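Local coordinates for nucleocapsid (Crimean-congo hemorrhagic fever virus, PDB 4AKL), which binds single- and double-stranded RNA, probably takes part in packaging the viral genome, and probably cuts double-stranded DNA without sequence specificity, at residues W95-W106 with N125-D136. Sequence-based numbering, arbitrary orientation.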
loop_
_atom_site.group_PDB
_atom_site.type_symbol
_atom_site.label_atom_id
_atom_site.label_comp_id
_atom_site.label_asym_id
_atom_site.label_seq_id
_atom_site.Cartn_x
_atom_site.Cartn_y
_atom_site.Cartn_z
ATOM N N TRP A 95 5.733 -5.366 -18.088
ATOM C CA TRP A 95 4.326 -5.028 -17.872
ATOM C C TRP A 95 4.036 -3.496 -18.062
ATOM O O TRP A 95 3.045 -3.132 -18.684
ATOM C CB TRP A 95 3.868 -5.519 -16.523
ATOM C CG TRP A 95 2.376 -5.365 -16.290
ATOM C CD1 TRP A 95 1.427 -6.316 -16.485
ATOM C CD2 TRP A 95 1.686 -4.198 -15.813
ATOM N NE1 TRP A 95 0.169 -5.812 -16.168
ATOM C CE2 TRP A 95 0.304 -4.518 -15.743
ATOM C CE3 TRP A 95 2.095 -2.908 -15.438
ATOM C CZ2 TRP A 95 -0.672 -3.591 -15.320
ATOM C CZ3 TRP A 95 1.104 -1.972 -15.017
ATOM C CH2 TRP A 95 -0.242 -2.327 -14.955
ATOM N N PHE A 96 4.903 -2.629 -17.534
ATOM C CA PHE A 96 4.739 -1.164 -17.681
ATOM C C PHE A 96 4.775 -0.707 -19.136
ATOM O O PHE A 96 4.028 0.172 -19.530
ATOM C CB PHE A 96 5.771 -0.419 -16.781
ATOM C CG PHE A 96 5.469 -0.608 -15.347
ATOM C CD1 PHE A 96 4.504 0.170 -14.736
ATOM C CD2 PHE A 96 6.094 -1.626 -14.612
ATOM C CE1 PHE A 96 4.174 -0.021 -13.389
ATOM C CE2 PHE A 96 5.767 -1.827 -13.276
ATOM C CZ PHE A 96 4.815 -1.028 -12.666
ATOM N N GLU A 97 5.622 -1.351 -19.924
ATOM C CA GLU A 97 5.717 -1.100 -21.356
ATOM C C GLU A 97 4.429 -1.487 -22.100
ATOM O O GLU A 97 3.998 -0.780 -23.010
ATOM C CB GLU A 97 6.896 -1.892 -21.934
ATOM C CG GLU A 97 7.704 -1.108 -22.950
ATOM C CD GLU A 97 8.519 -0.043 -22.283
ATOM O OE1 GLU A 97 9.493 -0.410 -21.561
ATOM O OE2 GLU A 97 8.187 1.163 -22.477
ATOM N N LYS A 98 3.830 -2.613 -21.716
ATOM C CA LYS A 98 2.554 -3.098 -22.345
ATOM C C LYS A 98 1.273 -2.447 -21.780
ATOM O O LYS A 98 0.213 -2.597 -22.380
ATOM C CB LYS A 98 2.410 -4.631 -22.195
ATOM C CG LYS A 98 3.457 -5.427 -22.947
ATOM C CD LYS A 98 3.711 -6.837 -22.328
ATOM C CE LYS A 98 2.509 -7.760 -22.463
ATOM N NZ LYS A 98 2.865 -9.185 -22.150
ATOM N N ASN A 99 1.366 -1.747 -20.638
ATOM C CA ASN A 99 0.156 -1.207 -19.924
ATOM C C ASN A 99 0.176 0.274 -19.620
ATOM O O ASN A 99 -0.595 0.765 -18.779
ATOM C CB ASN A 99 -0.080 -1.983 -18.638
ATOM C CG ASN A 99 -0.619 -3.342 -18.895
ATOM O OD1 ASN A 99 -1.823 -3.498 -19.162
ATOM N ND2 ASN A 99 0.241 -4.341 -18.835
ATOM N N THR A 100 1.046 0.977 -20.332
ATOM C CA THR A 100 1.263 2.415 -20.179
ATOM C C THR A 100 -0.045 3.188 -20.233
ATOM O O THR A 100 -0.246 4.159 -19.493
ATOM C CB THR A 100 2.245 2.922 -21.310
ATOM O OG1 THR A 100 3.574 2.344 -21.129
ATOM C CG2 THR A 100 2.359 4.423 -21.285
ATOM N N GLY A 101 -0.952 2.748 -21.117
ATOM C CA GLY A 101 -2.227 3.391 -21.274
ATOM C C GLY A 101 -3.102 3.315 -20.046
ATOM O O GLY A 101 -3.834 4.254 -19.781
ATOM N N THR A 102 -3.045 2.227 -19.287
ATOM C CA THR A 102 -3.943 2.058 -18.132
ATOM C C THR A 102 -3.537 2.817 -16.846
ATOM O O THR A 102 -4.369 3.010 -15.967
ATOM C CB THR A 102 -4.158 0.541 -17.754
ATOM O OG1 THR A 102 -3.015 -0.207 -18.130
ATOM C CG2 THR A 102 -5.354 -0.043 -18.452
ATOM N N ILE A 103 -2.262 3.222 -16.747
ATOM C CA ILE A 103 -1.738 3.913 -15.586
ATOM C C ILE A 103 -1.418 5.381 -15.829
ATOM O O ILE A 103 -0.876 6.045 -14.965
ATOM C CB ILE A 103 -0.514 3.194 -15.069
ATOM C CG1 ILE A 103 0.723 3.411 -15.956
ATOM C CG2 ILE A 103 -0.841 1.683 -14.925
ATOM C CD1 ILE A 103 2.035 3.029 -15.263
ATOM N N LYS A 104 -1.784 5.892 -17.001
ATOM C CA LYS A 104 -1.450 7.245 -17.405
ATOM C C LYS A 104 -1.961 8.326 -16.416
ATOM O O LYS A 104 -1.372 9.395 -16.320
ATOM C CB LYS A 104 -1.947 7.526 -18.865
ATOM C CG LYS A 104 -3.444 7.559 -19.051
ATOM C CD LYS A 104 -3.918 8.290 -20.368
ATOM C CE LYS A 104 -3.826 7.419 -21.648
ATOM N NZ LYS A 104 -5.005 7.668 -22.598
ATOM N N SER A 105 -3.041 8.032 -15.680
ATOM C CA SER A 105 -3.649 9.038 -14.788
ATOM C C SER A 105 -2.681 9.544 -13.698
ATOM O O SER A 105 -2.715 10.732 -13.321
ATOM C CB SER A 105 -5.001 8.542 -14.186
ATOM O OG SER A 105 -4.838 7.453 -13.308
ATOM N N TRP A 106 -1.821 8.642 -13.215
ATOM C CA TRP A 106 -0.756 8.980 -12.280
ATOM C C TRP A 106 0.628 9.026 -12.914
ATOM O O TRP A 106 1.435 9.909 -12.568
ATOM C CB TRP A 106 -0.760 8.024 -11.054
ATOM C CG TRP A 106 -0.945 6.548 -11.289
ATOM C CD1 TRP A 106 -2.121 5.888 -11.507
ATOM C CD2 TRP A 106 0.064 5.566 -11.291
ATOM N NE1 TRP A 106 -1.904 4.562 -11.665
ATOM C CE2 TRP A 106 -0.567 4.324 -11.529
ATOM C CE3 TRP A 106 1.438 5.603 -11.119
ATOM C CZ2 TRP A 106 0.131 3.137 -11.598
ATOM C CZ3 TRP A 106 2.143 4.422 -11.203
ATOM C CH2 TRP A 106 1.483 3.199 -11.423
ATOM N N ASN A 125 -6.934 4.162 -9.453
ATOM C CA ASN A 125 -6.293 3.604 -10.617
ATOM C C ASN A 125 -4.999 2.862 -10.253
ATOM O O ASN A 125 -4.719 1.790 -10.799
ATOM C CB ASN A 125 -6.032 4.714 -11.649
ATOM C CG ASN A 125 -5.358 4.203 -12.936
ATOM O OD1 ASN A 125 -4.187 3.799 -12.934
ATOM N ND2 ASN A 125 -6.094 4.240 -14.040
ATOM N N TYR A 126 -4.217 3.426 -9.316
ATOM C CA TYR A 126 -2.979 2.801 -8.925
ATOM C C TYR A 126 -3.273 1.459 -8.223
ATOM O O TYR A 126 -2.606 0.493 -8.456
ATOM C CB TYR A 126 -2.173 3.746 -7.980
ATOM C CG TYR A 126 -1.120 3.049 -7.153
ATOM C CD1 TYR A 126 -1.432 2.491 -5.953
ATOM C CD2 TYR A 126 0.180 2.944 -7.592
ATOM C CE1 TYR A 126 -0.452 1.845 -5.166
ATOM C CE2 TYR A 126 1.185 2.280 -6.819
ATOM C CZ TYR A 126 0.850 1.732 -5.607
ATOM O OH TYR A 126 1.793 1.083 -4.777
ATOM N N GLN A 127 -4.267 1.421 -7.343
ATOM C CA GLN A 127 -4.586 0.174 -6.630
ATOM C C GLN A 127 -5.031 -0.890 -7.604
ATOM O O GLN A 127 -4.577 -2.038 -7.528
ATOM C CB GLN A 127 -5.640 0.391 -5.534
ATOM C CG GLN A 127 -5.185 1.387 -4.413
ATOM C CD GLN A 127 -4.008 0.909 -3.545
ATOM O OE1 GLN A 127 -3.686 -0.294 -3.469
ATOM N NE2 GLN A 127 -3.359 1.868 -2.876
ATOM N N GLN A 128 -5.871 -0.514 -8.560
ATOM C CA GLN A 128 -6.352 -1.490 -9.557
ATOM C C GLN A 128 -5.211 -1.942 -10.437
ATOM O O GLN A 128 -5.136 -3.141 -10.814
ATOM C CB GLN A 128 -7.513 -0.897 -10.410
ATOM C CG GLN A 128 -8.757 -0.519 -9.582
ATOM C CD GLN A 128 -9.165 -1.625 -8.505
ATOM O OE1 GLN A 128 -9.163 -1.380 -7.264
ATOM N NE2 GLN A 128 -9.465 -2.817 -8.992
ATOM N N ALA A 129 -4.322 -0.995 -10.780
ATOM C CA ALA A 129 -3.161 -1.329 -11.578
ATOM C C ALA A 129 -2.236 -2.353 -10.875
ATOM O O ALA A 129 -1.691 -3.226 -11.518
ATOM C CB ALA A 129 -2.392 -0.081 -11.993
ATOM N N ALA A 130 -2.088 -2.217 -9.574
ATOM C CA ALA A 130 -1.246 -3.111 -8.773
ATOM C C ALA A 130 -1.799 -4.528 -8.750
ATOM O O ALA A 130 -1.060 -5.483 -8.837
ATOM C CB ALA A 130 -1.092 -2.581 -7.352
ATOM N N LEU A 131 -3.089 -4.650 -8.621
ATOM C CA LEU A 131 -3.701 -5.969 -8.659
ATOM C C LEU A 131 -3.579 -6.580 -10.077
ATOM O O LEU A 131 -3.241 -7.759 -10.222
ATOM C CB LEU A 131 -5.128 -5.909 -8.192
ATOM C CG LEU A 131 -5.333 -5.524 -6.722
ATOM C CD1 LEU A 131 -6.868 -5.098 -6.462
ATOM C CD2 LEU A 131 -4.874 -6.627 -5.702
ATOM N N LYS A 132 -3.815 -5.773 -11.102
ATOM C CA LYS A 132 -3.645 -6.233 -12.473
ATOM C C LYS A 132 -2.221 -6.735 -12.768
ATOM O O LYS A 132 -2.054 -7.819 -13.343
ATOM C CB LYS A 132 -4.019 -5.134 -13.463
ATOM C CG LYS A 132 -4.015 -5.592 -14.966
ATOM C CD LYS A 132 -4.726 -4.564 -15.867
ATOM C CE LYS A 132 -4.376 -4.762 -17.379
ATOM N NZ LYS A 132 -4.505 -6.161 -17.764
ATOM N N TRP A 133 -1.217 -5.942 -12.373
ATOM C CA TRP A 133 0.156 -6.288 -12.540
ATOM C C TRP A 133 0.412 -7.646 -11.907
ATOM O O TRP A 133 0.991 -8.511 -12.565
ATOM C CB TRP A 133 1.020 -5.214 -11.900
ATOM C CG TRP A 133 2.481 -5.398 -11.923
ATOM C CD1 TRP A 133 3.371 -4.930 -12.862
ATOM C CD2 TRP A 133 3.250 -6.063 -10.945
ATOM N NE1 TRP A 133 4.661 -5.275 -12.529
ATOM C CE2 TRP A 133 4.622 -5.975 -11.348
ATOM C CE3 TRP A 133 2.937 -6.725 -9.764
ATOM C CZ2 TRP A 133 5.674 -6.530 -10.584
ATOM C CZ3 TRP A 133 3.994 -7.289 -8.995
ATOM C CH2 TRP A 133 5.342 -7.176 -9.431
ATOM N N ARG A 134 -0.014 -7.828 -10.648
ATOM C CA ARG A 134 0.153 -9.090 -9.950
ATOM C C ARG A 134 -0.496 -10.291 -10.709
ATOM O O ARG A 134 0.139 -11.307 -10.902
ATOM C CB ARG A 134 -0.416 -9.011 -8.541
ATOM C CG ARG A 134 0.394 -8.161 -7.630
ATOM C CD ARG A 134 -0.302 -7.837 -6.383
ATOM N NE ARG A 134 0.656 -7.224 -5.399
ATOM C CZ ARG A 134 1.224 -7.836 -4.358
ATOM N NH1 ARG A 134 0.979 -9.119 -4.068
ATOM N NH2 ARG A 134 2.035 -7.144 -3.558
ATOM N N LYS A 135 -1.750 -10.128 -11.130
ATOM C CA LYS A 135 -2.443 -11.125 -11.925
ATOM C C LYS A 135 -1.738 -11.426 -13.274
ATOM O O LYS A 135 -1.478 -12.581 -13.597
ATOM C CB LYS A 135 -3.895 -10.686 -12.213
ATOM C CG LYS A 135 -4.909 -10.865 -11.026
ATOM C CD LYS A 135 -6.351 -11.246 -11.530
ATOM C CE LYS A 135 -6.427 -12.699 -12.107
ATOM N NZ LYS A 135 -7.841 -13.244 -12.385
ATOM N N ASP A 136 -1.450 -10.381 -14.045
ATOM C CA ASP A 136 -0.849 -10.536 -15.375
ATOM C C ASP A 136 0.504 -11.246 -15.350
ATOM O O ASP A 136 0.739 -12.096 -16.197
ATOM C CB ASP A 136 -0.705 -9.172 -16.088
ATOM C CG ASP A 136 -2.076 -8.560 -16.489
ATOM O OD1 ASP A 136 -3.145 -9.218 -16.323
ATOM O OD2 ASP A 136 -2.077 -7.411 -16.962
#
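W95 NE1 donates to D136 OD2 at 2.9 Å with an N-H...O angle of 160°; the oxygen sits close to the indole plane and is met on its anti side. This is one of three hydrogen bonds between the two segments, two of them donated by indole nitrogens. K132 NZ takes the syn lone pair of D136 OD2 in a salt bridge of 2.8 Å, so two donors grip one oxygen, which probably limits the carboxylate's rotation. At the other end, the N125 amide serves both ways: N125 ND2 gives a bond of 2.9 Å to T102 O, almost in line with that carbonyl, while N125 OD1 accepts from W106 NE1 at 2.7 Å. This second bond is more bent, its donor tilted out of the amide's carbonyl plane.

Aromatic contacts flank the polar bonds at each end. W133 turns its edge to the face of W95, the centroids of the five-membered rings 4.9 Å apart and their planes at 77°, and W133 CA lies over that same indole in a CH-pi contact. F96 completes an aromatic cluster, meeting W133 obliquely. Helix 86-98, the turn after it and helix 104-107 thus pack along one side of helix 120-136 in this all-but-strandless, helical nucleocapsid fold; F308 of helix 306-316 adds an edge-to-face contact to W133, whose NE1 bonds to G92 O. W95 acts as a knob in the hole formed by A129, K132, W133 and D136.

W106 repeats the theme: the Y126 edge approaches its six-membered ring, and Y126 CB stands over the five-membered one, 4.0 Å from its centroid. With CG between backbone N and carbonyl carbon (chi1 44°), the W106 indole reaches across to N125. Midway, I103 CG2 meets A129 CB at 3.8 Å.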